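Local coordinates for protein Polyphosphate:AMP phosphotransferase (Meiothermus ruber H328, PDB 5O6M) that transfers phosphate from inorganic polyphosphate to nucleotides, converting AMP to ADP and ADP to ATP, and also accepts other nucleoside mono- and diphosphates, at residues G68-T73 / F120-Y125; K144-I149 / I214-T219. The protein carries 1 engineered substitution. All blocks are in the same frame, centred on the assembly; numbering follows the deposited sequence.

Interaction 1: G68-T73 / F120-Y125; sequences GGKDGT and FDRSHY. Engineered in segment 120-125: Asp121 (natural residue Asn). With ATP (adenosine-5'-triphosphate), chain X; PO4 (phosphate ion), chain Y.
Lys70 and Asp121 make the one salt bridge between 68-73 and 120-125: Lys70 NZ donates to Asp121 OD1 over 2.8 Å, using the syn lone pair of that oxygen, while the two side chains cross at about a right angle. Asp121 is an engineered residue, Asn in the natural sequence. The same ammonium gives a second bond to ATP O1G (NZ to O1G 2.7 Å) and a weak one to Asp71 OD1. A bend at the last torsion of Lys70, chi4 35°, turns NZ into this anionic cluster. Arg122 grips the gamma phosphate alongside it: NE donates to ATP O1G at 2.9 Å and NH2 to ATP O2G at 2.8 Å, both nearly straight, with PG in the guanidinium plane at its edge. O1G is therefore held by a lysine and an arginine at once, and these cations converge on a phosphate that probably offsets their mutual charge.

Salt bridges from Arg122 to Asp66 and Glu126 help fix the guanidinium, and Asp71 pairs with Lys191. The main packing contact is Lys70 CE, over one guanidinium face, 3.5 Å from Arg122 NE; the ATP ribose takes the opposite face. At the start of helix 70-77 the backbone N atoms of Gly69 and Lys70 donate to O4 of a separate phosphate ion, probably from the crystallisation liquor (Lys70 N to O4 3.0 Å). A glycine-rich turn and helix N-terminus cradling that ion, with the lysine reaching across to ATP, mark the P-loop (Walker A-like) site of PPK2 kinases.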
ATOM      1  N   GLY D  68      -6.278  20.818  21.161  1.00 56.49           N
ATOM      2  CA  GLY D  68      -7.399  21.595  20.666  1.00 59.39           C
ATOM      3  C   GLY D  68      -8.685  20.825  20.476  1.00 55.90           C
ATOM      4  O   GLY D  68      -9.680  21.416  20.045  1.00 53.60           O
ATOM      5  N   GLY D  69      -8.691  19.531  20.777  1.00 57.60           N
ATOM      6  CA  GLY D  69      -9.902  18.739  20.769  1.00 56.53           C
ATOM      7  C   GLY D  69     -10.178  17.892  19.539  1.00 61.98           C
ATOM      8  O   GLY D  69     -11.339  17.517  19.325  1.00 51.57           O
ATOM      9  N   LYS D  70      -9.164  17.551  18.738  1.00 49.83           N
ATOM     10  CA  LYS D  70      -9.446  16.736  17.558  1.00 63.88           C
ATOM     11  C   LYS D  70      -9.833  15.314  17.956  1.00 58.05           C
ATOM     12  O   LYS D  70     -10.789  14.749  17.407  1.00 48.75           O
ATOM     13  CB  LYS D  70      -8.259  16.739  16.589  1.00 49.12           C
ATOM     14  CG  LYS D  70      -6.931  16.275  17.161  1.00 70.58           C
ATOM     15  CD  LYS D  70      -5.805  16.503  16.151  1.00 66.95           C
ATOM     16  CE  LYS D  70      -4.550  15.718  16.520  1.00 74.43           C
ATOM     17  NZ  LYS D  70      -4.870  14.397  17.150  1.00 68.70           N
ATOM     18  N   ASP D  71      -9.119  14.724  18.922  1.00 48.22           N
ATOM     19  CA  ASP D  71      -9.472  13.380  19.371  1.00 56.30           C
ATOM     20  C   ASP D  71     -10.880  13.345  19.958  1.00 48.36           C
ATOM     21  O   ASP D  71     -11.656  12.427  19.669  1.00 52.55           O
ATOM     22  CB  ASP D  71      -8.453  12.869  20.395  1.00 54.67           C
ATOM     23  CG  ASP D  71      -7.059  12.676  19.802  1.00 77.51           C
ATOM     24  OD1 ASP D  71      -6.942  12.424  18.582  1.00 61.40           O
ATOM     25  OD2 ASP D  71      -6.072  12.777  20.564  1.00 85.28           O
ATOM     26  N   GLY D  72     -11.237  14.345  20.767  1.00 61.86           N
ATOM     27  CA  GLY D  72     -12.567  14.358  21.359  1.00 55.03           C
ATOM     28  C   GLY D  72     -13.668  14.494  20.326  1.00 51.66           C
ATOM     29  O   GLY D  72     -14.719  13.856  20.435  1.00 46.48           O
ATOM     30  N   THR D  73     -13.438  15.314  19.299  1.00 52.22           N
ATOM     31  CA  THR D  73     -14.432  15.489  18.247  1.00 49.42           C
ATOM     32  C   THR D  73     -14.721  14.173  17.543  1.00 52.31           C
ATOM     33  O   THR D  73     -15.882  13.812  17.326  1.00 55.63           O
ATOM     34  CB  THR D  73     -13.949  16.537  17.242  1.00 60.32           C
ATOM     35  OG1 THR D  73     -13.752  17.790  17.913  1.00 54.86           O
ATOM     36  CG2 THR D  73     -14.961  16.705  16.116  1.00 53.44           C
ATOM     37  N   PHE D 120      -9.457  12.765   8.328  1.00 53.62           N
ATOM     38  CA  PHE D 120      -8.026  13.029   8.424  1.00 44.14           C
ATOM     39  C   PHE D 120      -7.736  13.606   9.806  1.00 51.12           C
ATOM     40  O   PHE D 120      -8.099  14.749  10.103  1.00 47.54           O
ATOM     41  CB  PHE D 120      -7.567  13.973   7.315  1.00 45.75           C
ATOM     42  CG  PHE D 120      -7.280  13.283   6.006  1.00 48.64           C
ATOM     43  CD1 PHE D 120      -7.546  11.932   5.842  1.00 46.48           C
ATOM     44  CD2 PHE D 120      -6.721  13.984   4.947  1.00 39.71           C
ATOM     45  CE1 PHE D 120      -7.273  11.295   4.637  1.00 47.35           C
ATOM     46  CE2 PHE D 120      -6.447  13.354   3.743  1.00 38.15           C
ATOM     47  CZ  PHE D 120      -6.722  12.010   3.587  1.00 39.21           C
ATOM     48  N   ASP D 121      -7.105  12.801  10.657  1.00 52.09           N
ATOM     49  CA  ASP D 121      -6.645  13.243  11.973  1.00 53.53           C
ATOM     50  C   ASP D 121      -5.277  13.873  11.753  1.00 49.03           C
ATOM     51  O   ASP D 121      -4.249  13.193  11.736  1.00 52.91           O
ATOM     52  CB  ASP D 121      -6.605  12.073  12.948  1.00 52.15           C
ATOM     53  CG  ASP D 121      -5.852  12.393  14.223  1.00 54.82           C
ATOM     54  OD1 ASP D 121      -5.792  13.579  14.604  1.00 64.92           O
ATOM     55  OD2 ASP D 121      -5.319  11.452  14.847  1.00 64.58           O
ATOM     56  N   ARG D 122      -5.270  15.196  11.576  1.00 52.62           N
ATOM     57  CA  ARG D 122      -4.149  15.900  10.961  1.00 53.23           C
ATOM     58  C   ARG D 122      -4.103  15.529   9.483  1.00 51.88           C
ATOM     59  O   ARG D 122      -4.765  14.572   9.068  1.00 53.94           O
ATOM     60  CB  ARG D 122      -2.833  15.565  11.663  1.00 58.60           C
ATOM     61  CG  ARG D 122      -2.751  16.095  13.088  1.00 58.42           C
ATOM     62  CD  ARG D 122      -1.364  15.892  13.676  1.00 57.34           C
ATOM     63  NE  ARG D 122      -1.354  16.117  15.119  1.00 61.64           N
ATOM     64  CZ  ARG D 122      -1.171  17.301  15.691  1.00 62.48           C
ATOM     65  NH1 ARG D 122      -0.972  18.380  14.944  1.00 58.38           N
ATOM     66  NH2 ARG D 122      -1.179  17.404  17.012  1.00 50.91           N
ATOM     67  N   SER D 123      -3.350  16.263   8.672  1.00 47.90           N
ATOM     68  CA  SER D 123      -3.507  16.119   7.233  1.00 50.93           C
ATOM     69  C   SER D 123      -2.284  16.682   6.524  1.00 51.18           C
ATOM     70  O   SER D 123      -1.244  16.944   7.139  1.00 44.82           O
ATOM     71  CB  SER D 123      -4.779  16.825   6.754  1.00 48.50           C
ATOM     72  OG  SER D 123      -4.638  18.225   6.907  1.00 48.67           O
ATOM     73  N   HIS D 124      -2.428  16.862   5.208  1.00 44.01           N
ATOM     74  CA  HIS D 124      -1.426  17.533   4.392  1.00 45.53           C
ATOM     75  C   HIS D 124      -1.145  18.953   4.864  1.00 51.60           C
ATOM     76  O   HIS D 124      -0.109  19.519   4.500  1.00 47.93           O
ATOM     77  CB  HIS D 124      -1.890  17.553   2.932  1.00 41.12           C
ATOM     78  CG  HIS D 124      -3.334  17.916   2.758  1.00 42.63           C
ATOM     79  ND1 HIS D 124      -4.359  17.187   3.321  1.00 46.07           N
ATOM     80  CD2 HIS D 124      -3.927  18.913   2.059  1.00 45.93           C
ATOM     81  CE1 HIS D 124      -5.519  17.734   3.001  1.00 42.56           C
ATOM     82  NE2 HIS D 124      -5.285  18.781   2.231  1.00 46.52           N
ATOM     83  N   TYR D 125      -2.042  19.545   5.655  1.00 48.28           N
ATOM     84  CA  TYR D 125      -1.817  20.910   6.114  1.00 50.12           C
ATOM     85  C   TYR D 125      -0.641  21.001   7.077  1.00 47.74           C
ATOM     86  O   TYR D 125      -0.028  22.068   7.184  1.00 51.57           O
ATOM     87  CB  TYR D 125      -3.095  21.470   6.751  1.00 42.90           C
ATOM     88  CG  TYR D 125      -4.131  21.801   5.701  1.00 46.16           C
ATOM     89  CD1 TYR D 125      -4.074  22.995   4.999  1.00 47.58           C
ATOM     90  CD2 TYR D 125      -5.148  20.910   5.394  1.00 47.17           C
ATOM     91  CE1 TYR D 125      -5.004  23.299   4.021  1.00 41.37           C
ATOM     92  CE2 TYR D 125      -6.087  21.205   4.418  1.00 53.71           C
ATOM     93  CZ  TYR D 125      -6.007  22.402   3.734  1.00 50.98           C
ATOM     94  OH  TYR D 125      -6.934  22.709   2.761  1.00 49.32           O
TER
HETATM   95  PG  ATP X1001      -1.681  13.849  18.259  1.00 75.78           P
HETATM   96  O1G ATP X1001      -2.236  13.927  16.863  1.00 71.24           O
HETATM   97  O2G ATP X1001      -1.238  15.206  18.796  1.00 69.91           O
HETATM   98  O3G ATP X1001      -2.666  13.222  19.256  1.00 65.50           O
HETATM   99  PB  ATP X1001      -0.040  11.474  18.755  1.00 74.32           P
HETATM  100  O1B ATP X1001       0.879  11.464  19.914  1.00 78.65           O
HETATM  101  O2B ATP X1001      -1.378  10.757  18.946  1.00 86.75           O
HETATM  102  O3B ATP X1001      -0.363  12.954  18.267  1.00 77.23           O
HETATM  103  PA  ATP X1001       0.931  11.255  15.962  1.00 68.54           P
HETATM  104  O1A ATP X1001      -0.293  11.066  15.156  1.00 79.29           O
HETATM  105  O2A ATP X1001       2.111  10.396  15.512  1.00 63.74           O
HETATM  106  O3A ATP X1001       0.655  10.835  17.474  1.00 82.51           O
HETATM  107  O5' ATP X1001       1.467  12.803  15.845  1.00 68.17           O
HETATM  108  C5' ATP X1001       2.829  13.122  16.199  1.00 70.71           C
HETATM  109  C4' ATP X1001       3.298  14.420  15.585  1.00 67.95           C
HETATM  110  O4' ATP X1001       3.441  14.305  14.152  1.00 67.74           O
HETATM  111  C3' ATP X1001       2.423  15.661  15.827  1.00 56.32           C
HETATM  112  O3' ATP X1001       3.096  16.551  16.710  1.00 62.89           O
HETATM  113  C2' ATP X1001       2.281  16.289  14.428  1.00 65.01           C
HETATM  114  O2' ATP X1001       2.437  17.703  14.426  1.00 65.30           O
HETATM  115  C1' ATP X1001       3.446  15.637  13.695  1.00 61.42           C
HETATM  116  N9  ATP X1001       3.363  15.672  12.239  1.00 56.55           N
HETATM  117  C8  ATP X1001       2.293  15.357  11.445  1.00 61.22           C
HETATM  118  N7  ATP X1001       2.482  15.597  10.169  1.00 56.03           N
HETATM  119  C5  ATP X1001       3.773  16.101  10.119  1.00 47.67           C
HETATM  120  C6  ATP X1001       4.571  16.566   9.055  1.00 52.63           C
HETATM  121  N6  ATP X1001       4.150  16.649   7.790  1.00 51.38           N
HETATM  122  N1  ATP X1001       5.820  16.990   9.347  1.00 50.20           N
HETATM  123  C2  ATP X1001       6.228  16.964  10.619  1.00 52.13           C
HETATM  124  N3  ATP X1001       5.561  16.565  11.704  1.00 51.27           N
HETATM  125  C4  ATP X1001       4.333  16.143  11.385  1.00 49.86           C
HETATM  126  P   PO4 Y1002      -6.619  16.710  20.848  1.00 71.37           P
HETATM  127  O1  PO4 Y1002      -7.611  17.032  21.951  1.00 58.57           O
HETATM  128  O2  PO4 Y1002      -5.276  16.376  21.450  1.00 71.47           O
HETATM  129  O3  PO4 Y1002      -7.132  15.525  20.066  1.00 61.77           O
HETATM  130  O4  PO4 Y1002      -6.451  17.886  19.912  1.00 53.32           O

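Interaction 2: K144-I149 / I214-T219; sequences KRYRHI and IRETST
Glu216 lays its aliphatic stem across the ring of Tyr146, the two side chains meeting at about a right angle. Glu216 CG sits over one face, 3.9 Å from the Tyr146 ring centroid and 21° off the normal, a CH-pi contact displaced toward Tyr146 CG and CD1. Glu216 CB comes in nearer still, 3.5 Å from Tyr146 CD1. A bend in the Glu216 chain at chi2 (-75°) carries the carboxylate back along the tyrosine, its plane 37° from the ring plane and OE1 3.9 Å from Tyr146 CB. There OE1 pairs with Arg150, one turn further along helix 145-158, while OE2 forms a salt bridge with Arg215 through a weak hydrogen bond.

Thr217 contributes its methyl: CG2 stands near the ring plane at the edge of Tyr146, touches Tyr146 O and meets Ile149 CG2 at 4.0 Å. The hydroxyl OG1 is engaged by Ala213 O and the indole NH of Trp224. On another side of helix 145-158, Arg145, Arg147 and His148 bind acidic residues of a second subunit. Dispersion and shape thus hold the two segments together, while Arg150 and Arg215 take up the glutamate's charge and so let its stem lie on the ring.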
ATOM      1  N   LYS D 144       5.268  27.383  -1.799  1.00 52.98           N
ATOM      2  CA  LYS D 144       4.617  26.885  -3.003  1.00 50.01           C
ATOM      3  C   LYS D 144       3.498  25.905  -2.686  1.00 53.01           C
ATOM      4  O   LYS D 144       2.699  25.582  -3.573  1.00 46.39           O
ATOM      5  CB  LYS D 144       5.628  26.222  -3.934  1.00 55.00           C
ATOM      6  CG  LYS D 144       6.848  27.074  -4.217  1.00 68.17           C
ATOM      7  CD  LYS D 144       7.211  26.979  -5.687  1.00 60.79           C
ATOM      8  CE  LYS D 144       8.552  27.604  -5.996  1.00 70.49           C
ATOM      9  NZ  LYS D 144       9.643  26.799  -5.392  1.00 78.88           N
ATOM     10  N   ARG D 145       3.433  25.412  -1.451  1.00 52.75           N
ATOM     11  CA  ARG D 145       2.510  24.338  -1.119  1.00 50.23           C
ATOM     12  C   ARG D 145       1.067  24.805  -0.981  1.00 40.44           C
ATOM     13  O   ARG D 145       0.158  23.988  -1.144  1.00 48.36           O
ATOM     14  CB  ARG D 145       2.977  23.645   0.160  1.00 48.90           C
ATOM     15  CG  ARG D 145       4.302  22.924  -0.048  1.00 52.06           C
ATOM     16  CD  ARG D 145       4.836  22.279   1.210  1.00 52.78           C
ATOM     17  NE  ARG D 145       6.029  21.491   0.908  1.00 55.25           N
ATOM     18  CZ  ARG D 145       6.694  20.764   1.800  1.00 49.82           C
ATOM     19  NH1 ARG D 145       6.284  20.725   3.060  1.00 49.80           N
ATOM     20  NH2 ARG D 145       7.767  20.077   1.429  1.00 46.44           N
ATOM     21  N   TYR D 146       0.823  26.091  -0.710  1.00 50.95           N
ATOM     22  CA  TYR D 146      -0.557  26.572  -0.692  1.00 45.69           C
ATOM     23  C   TYR D 146      -1.207  26.351  -2.048  1.00 53.59           C
ATOM     24  O   TYR D 146      -2.369  25.934  -2.136  1.00 54.87           O
ATOM     25  CB  TYR D 146      -0.601  28.053  -0.317  1.00 45.61           C
ATOM     26  CG  TYR D 146       0.027  28.367   1.022  1.00 57.69           C
ATOM     27  CD1 TYR D 146      -0.549  27.922   2.206  1.00 43.81           C
ATOM     28  CD2 TYR D 146       1.207  29.099   1.100  1.00 48.43           C
ATOM     29  CE1 TYR D 146       0.029  28.206   3.429  1.00 55.06           C
ATOM     30  CE2 TYR D 146       1.792  29.386   2.319  1.00 46.56           C
ATOM     31  CZ  TYR D 146       1.200  28.938   3.479  1.00 58.50           C
ATOM     32  OH  TYR D 146       1.782  29.224   4.692  1.00 60.54           O
ATOM     33  N   ARG D 147      -0.458  26.606  -3.120  1.00 45.95           N
ATOM     34  CA  ARG D 147      -0.959  26.349  -4.463  1.00 50.94           C
ATOM     35  C   ARG D 147      -1.195  24.862  -4.684  1.00 52.92           C
ATOM     36  O   ARG D 147      -2.275  24.453  -5.128  1.00 47.67           O
ATOM     37  CB  ARG D 147       0.037  26.888  -5.488  1.00 52.19           C
ATOM     38  CG  ARG D 147      -0.183  26.363  -6.887  1.00 58.92           C
ATOM     39  CD  ARG D 147      -0.610  27.441  -7.842  1.00 58.67           C
ATOM     40  NE  ARG D 147      -0.260  27.073  -9.208  1.00 66.51           N
ATOM     41  CZ  ARG D 147      -0.788  27.632 -10.291  1.00 77.04           C
ATOM     42  NH1 ARG D 147      -0.414  27.223 -11.495  1.00 69.98           N
ATOM     43  NH2 ARG D 147      -1.702  28.588 -10.168  1.00 73.27           N
ATOM     44  N   HIS D 148      -0.193  24.036  -4.364  1.00 45.33           N
ATOM     45  CA  HIS D 148      -0.330  22.588  -4.480  1.00 46.36           C
ATOM     46  C   HIS D 148      -1.625  22.101  -3.844  1.00 44.72           C
ATOM     47  O   HIS D 148      -2.345  21.275  -4.416  1.00 47.40           O
ATOM     48  CB  HIS D 148       0.858  21.895  -3.810  1.00 42.28           C
ATOM     49  CG  HIS D 148       2.191  22.321  -4.337  1.00 53.20           C
ATOM     50  ND1 HIS D 148       3.368  22.050  -3.674  1.00 54.41           N
ATOM     51  CD2 HIS D 148       2.536  22.983  -5.466  1.00 45.85           C
ATOM     52  CE1 HIS D 148       4.382  22.534  -4.369  1.00 44.25           C
ATOM     53  NE2 HIS D 148       3.904  23.107  -5.459  1.00 45.94           N
ATOM     54  N   ILE D 149      -1.922  22.596  -2.643  1.00 44.77           N
ATOM     55  CA  ILE D 149      -3.054  22.087  -1.876  1.00 46.96           C
ATOM     56  C   ILE D 149      -4.374  22.522  -2.497  1.00 47.91           C
ATOM     57  O   ILE D 149      -5.304  21.718  -2.635  1.00 46.75           O
ATOM     58  CB  ILE D 149      -2.936  22.532  -0.409  1.00 40.77           C
ATOM     59  CG1 ILE D 149      -1.735  21.843   0.243  1.00 45.40           C
ATOM     60  CG2 ILE D 149      -4.233  22.259   0.350  1.00 41.71           C
ATOM     61  CD1 ILE D 149      -1.482  22.255   1.675  1.00 50.98           C
ATOM     62  N   ILE D 214      -5.308  28.806   6.274  1.00 53.07           N
ATOM     63  CA  ILE D 214      -6.754  28.885   6.084  1.00 49.72           C
ATOM     64  C   ILE D 214      -7.104  29.925   5.028  1.00 48.38           C
ATOM     65  O   ILE D 214      -7.938  29.678   4.151  1.00 52.04           O
ATOM     66  CB  ILE D 214      -7.451  29.168   7.426  1.00 52.47           C
ATOM     67  CG1 ILE D 214      -7.341  27.938   8.336  1.00 50.02           C
ATOM     68  CG2 ILE D 214      -8.900  29.577   7.198  1.00 46.40           C
ATOM     69  CD1 ILE D 214      -7.717  28.190   9.777  1.00 43.00           C
ATOM     70  N   ARG D 215      -6.475  31.099   5.097  1.00 51.95           N
ATOM     71  CA  ARG D 215      -6.706  32.134   4.092  1.00 54.17           C
ATOM     72  C   ARG D 215      -6.301  31.666   2.694  1.00 58.45           C
ATOM     73  O   ARG D 215      -6.969  31.992   1.705  1.00 49.92           O
ATOM     74  CB  ARG D 215      -5.968  33.413   4.490  1.00 56.16           C
ATOM     75  CG  ARG D 215      -6.104  34.563   3.510  1.00 66.85           C
ATOM     76  CD  ARG D 215      -5.206  35.735   3.898  1.00 66.43           C
ATOM     77  NE  ARG D 215      -3.941  35.332   4.511  1.00 67.85           N
ATOM     78  CZ  ARG D 215      -2.800  35.158   3.851  1.00 73.94           C
ATOM     79  NH1 ARG D 215      -1.706  34.797   4.510  1.00 72.78           N
ATOM     80  NH2 ARG D 215      -2.749  35.342   2.538  1.00 80.06           N
ATOM     81  N   GLU D 216      -5.215  30.895   2.592  1.00 51.05           N
ATOM     82  CA  GLU D 216      -4.697  30.510   1.280  1.00 56.12           C
ATOM     83  C   GLU D 216      -5.488  29.374   0.643  1.00 54.11           C
ATOM     84  O   GLU D 216      -5.513  29.266  -0.588  1.00 53.15           O
ATOM     85  CB  GLU D 216      -3.223  30.098   1.379  1.00 57.58           C
ATOM     86  CG  GLU D 216      -2.239  31.249   1.542  1.00 63.17           C
ATOM     87  CD  GLU D 216      -2.024  32.030   0.254  1.00 70.71           C
ATOM     88  OE1 GLU D 216      -2.300  31.479  -0.835  1.00 71.88           O
ATOM     89  OE2 GLU D 216      -1.568  33.192   0.328  1.00 80.49           O
ATOM     90  N   THR D 217      -6.127  28.516   1.440  1.00 54.39           N
ATOM     91  CA  THR D 217      -6.677  27.273   0.914  1.00 50.54           C
ATOM     92  C   THR D 217      -8.176  27.114   1.108  1.00 52.73           C
ATOM     93  O   THR D 217      -8.717  26.059   0.752  1.00 47.94           O
ATOM     94  CB  THR D 217      -5.962  26.066   1.535  1.00 42.91           C
ATOM     95  OG1 THR D 217      -6.203  26.040   2.947  1.00 48.61           O
ATOM     96  CG2 THR D 217      -4.462  26.147   1.278  1.00 45.42           C
ATOM     97  N   SER D 218      -8.866  28.101   1.665  1.00 51.28           N
ATOM     98  CA  SER D 218     -10.318  28.024   1.752  1.00 50.43           C
ATOM     99  C   SER D 218     -10.922  28.418   0.410  1.00 53.91           C
ATOM    100  O   SER D 218     -10.759  29.558  -0.038  1.00 55.94           O
ATOM    101  CB  SER D 218     -10.848  28.922   2.863  1.00 46.04           C
ATOM    102  OG  SER D 218     -12.224  28.670   3.064  1.00 53.90           O
ATOM    103  N   THR D 219     -11.600  27.476  -0.238  1.00 52.97           N
ATOM    104  CA  THR D 219     -12.174  27.693  -1.556  1.00 53.75           C
ATOM    105  C   THR D 219     -13.627  27.238  -1.544  1.00 49.21           C
ATOM    106  O   THR D 219     -14.117  26.670  -0.568  1.00 65.57           O
ATOM    107  CB  THR D 219     -11.400  26.945  -2.645  1.00 52.09           C
ATOM    108  OG1 THR D 219     -11.458  25.539  -2.385  1.00 51.75           O
ATOM    109  CG2 THR D 219      -9.947  27.387  -2.656  1.00 44.94           C
TER

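In the fold
Both contacts are largely buried, but interaction 1 lies near the middle of the chain, at the end of strand 117-121, an inner strand of the parallel sheet, whereas interaction 2 sits about 16 Å from the chain centre, between two helices beside a subunit interface. The first is charged and organised around bound phosphates; the second is mostly apolar, its polar ends satisfied by neighbouring residues. They share no helix or strand, and their centres are about 18 Å apart, yet they touch: His124 and Tyr125, which follow the nucleotide-binding Arg122, pack on Ile149, and Tyr125 also meets Thr217. The 120-125 segment thus links the nucleotide-binding end of strand 117-121 to the helix pair of interaction 2.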